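PDB 3RPF: molybdopterin converting factor, subunit 1 (MoaD) from Helicobacter pylori, which probably serves as the ubiquitin-like sulfur carrier of molybdopterin synthase, donating sulfur through its C-terminal tail to make the dithiolene of molybdopterin. Local coordinates for residues F8-E13 against K37-V42. Sequence-based numbering, arbitrary orientation.
Sequences FGPIKE and KEWLGV
Trp39 O accepts a backbone hydrogen bond from Val42 N at 3.0 Å, drawing residues 39-42 into a compact bend at the base of the indole that reaches across to Pro10 and Ile11. No hydrogen bond links 8-13 with 37-42; the contact is apolar, and Pro10 and Ile11 each meet a different part of the indole. Ile11 CG1 sits over one face of the five-membered ring of Trp39, 3.7 Å from its centroid and only 2° off the normal, a CH-pi contact with the methylene almost exactly centred. With that centring, the distances from Ile11 CG1 to the ring atoms are nearly equal, from 3.8 Å at Trp39 CD2 to 3.9 Å at Trp39 CG. With chi1 at -63°, Ile11 turns CG1 back beside its backbone N and presents this methylene, rather than the CG2 methyl, to the indole. Glu38 CB lies over the opposite face near the rim, so the indole is flanked from its own segment as well. The loops belong to a beta-grasp, ubiquitin-like fold of the ThiS/MoaD family: 8-13 leaves strand 4-7 through a type II' turn from Phe8 to Ile11, with Gly9 at positive phi, whereas 37-42 leads into strand 44-47. Pro10, also in that turn, approaches the six-membered ring obliquely. Pro10 CG is 3.5 Å from Trp39 CH2, and Pro10 CB 3.6 Å from the same carbon, so two corners of the pyrrolidine bear on the distal end of the indole. Pro69 touches both Ile11 and Trp39, beside the end of strand 64-68. In the catalytic subunit of the synthase, Tyr124 packs on Pro10 and Tyr133 on Trp39, placing this loop pair at the interface between subunits.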
# COMPACT_ATOMS: atom_id res chain seq x y z
N PHE D 8 -13.61 -5.83 -28.37
CA PHE D 8 -13.15 -4.86 -27.40
C PHE D 8 -11.72 -4.39 -27.61
O PHE D 8 -10.93 -5.04 -28.27
CB PHE D 8 -13.34 -5.41 -25.99
CG PHE D 8 -14.73 -5.25 -25.47
CD1 PHE D 8 -15.12 -4.07 -24.89
CD2 PHE D 8 -15.64 -6.27 -25.57
CE1 PHE D 8 -16.38 -3.92 -24.41
CE2 PHE D 8 -16.91 -6.13 -25.09
CZ PHE D 8 -17.28 -4.95 -24.51
N GLY D 9 -11.41 -3.25 -27.03
CA GLY D 9 -10.08 -2.70 -27.08
C GLY D 9 -9.53 -2.40 -28.46
O GLY D 9 -10.19 -1.77 -29.26
N PRO D 10 -8.32 -2.87 -28.72
CA PRO D 10 -7.59 -2.57 -29.95
C PRO D 10 -8.23 -3.10 -31.24
O PRO D 10 -7.94 -2.57 -32.30
CB PRO D 10 -6.23 -3.22 -29.72
CG PRO D 10 -6.44 -4.18 -28.63
CD PRO D 10 -7.47 -3.57 -27.76
N ILE D 11 -9.05 -4.14 -31.15
CA ILE D 11 -9.60 -4.72 -32.36
C ILE D 11 -10.35 -3.67 -33.16
O ILE D 11 -11.11 -2.90 -32.63
CB ILE D 11 -10.55 -5.84 -32.05
CG1 ILE D 11 -9.82 -6.97 -31.35
CG2 ILE D 11 -11.16 -6.34 -33.32
CD1 ILE D 11 -10.73 -7.94 -30.74
N LYS D 12 -10.01 -3.59 -34.44
CA LYS D 12 -10.63 -2.69 -35.40
C LYS D 12 -12.06 -3.00 -35.90
O LYS D 12 -12.86 -2.12 -36.12
CB LYS D 12 -9.67 -2.42 -36.56
CG LYS D 12 -8.50 -1.55 -36.16
CD LYS D 12 -8.95 -0.14 -35.83
CE LYS D 12 -7.79 0.84 -35.84
NZ LYS D 12 -6.49 0.16 -36.03
N GLU D 13 -12.34 -4.27 -36.11
CA GLU D 13 -13.64 -4.69 -36.63
C GLU D 13 -14.83 -4.08 -35.88
O GLU D 13 -14.80 -3.95 -34.66
CB GLU D 13 -13.75 -6.21 -36.60
CG GLU D 13 -15.12 -6.74 -37.05
CD GLU D 13 -15.36 -6.57 -38.55
OE1 GLU D 13 -14.37 -6.38 -39.29
OE2 GLU D 13 -16.54 -6.65 -38.99
N LYS D 37 -7.36 -12.37 -38.00
CA LYS D 37 -6.26 -13.33 -37.95
C LYS D 37 -5.20 -12.92 -36.93
O LYS D 37 -4.56 -13.77 -36.31
CB LYS D 37 -5.64 -13.53 -39.34
N GLU D 38 -5.02 -11.61 -36.76
CA GLU D 38 -4.08 -11.05 -35.79
C GLU D 38 -4.48 -11.41 -34.37
O GLU D 38 -3.63 -11.46 -33.47
CB GLU D 38 -4.06 -9.52 -35.90
CG GLU D 38 -3.44 -8.95 -37.18
CD GLU D 38 -4.26 -9.22 -38.43
OE1 GLU D 38 -5.50 -9.06 -38.39
OE2 GLU D 38 -3.66 -9.59 -39.47
N TRP D 39 -5.76 -11.67 -34.18
CA TRP D 39 -6.38 -11.59 -32.86
C TRP D 39 -6.82 -12.90 -32.20
O TRP D 39 -6.73 -13.05 -30.98
CB TRP D 39 -7.58 -10.64 -32.90
CG TRP D 39 -7.18 -9.21 -33.08
CD1 TRP D 39 -7.47 -8.39 -34.14
CD2 TRP D 39 -6.38 -8.43 -32.18
NE1 TRP D 39 -6.92 -7.15 -33.95
CE2 TRP D 39 -6.24 -7.15 -32.76
CE3 TRP D 39 -5.77 -8.69 -30.95
CZ2 TRP D 39 -5.52 -6.13 -32.13
CZ3 TRP D 39 -5.06 -7.68 -30.33
CH2 TRP D 39 -4.94 -6.41 -30.92
N LEU D 40 -7.31 -13.84 -33.00
CA LEU D 40 -7.94 -15.03 -32.43
C LEU D 40 -7.00 -15.88 -31.57
O LEU D 40 -7.43 -16.56 -30.64
CB LEU D 40 -8.61 -15.88 -33.51
CG LEU D 40 -10.14 -15.84 -33.49
CD1 LEU D 40 -10.66 -14.49 -33.96
CD2 LEU D 40 -10.71 -16.97 -34.33
N GLY D 41 -5.70 -15.83 -31.88
CA GLY D 41 -4.72 -16.58 -31.12
C GLY D 41 -4.55 -16.11 -29.69
O GLY D 41 -4.15 -16.89 -28.82
N VAL D 42 -4.85 -14.84 -29.43
CA VAL D 42 -4.55 -14.22 -28.12
C VAL D 42 -5.78 -13.72 -27.36
O VAL D 42 -5.68 -13.31 -26.21
CB VAL D 42 -3.57 -13.05 -28.27
CG1 VAL D 42 -2.29 -13.50 -28.96
CG2 VAL D 42 -4.22 -11.91 -29.06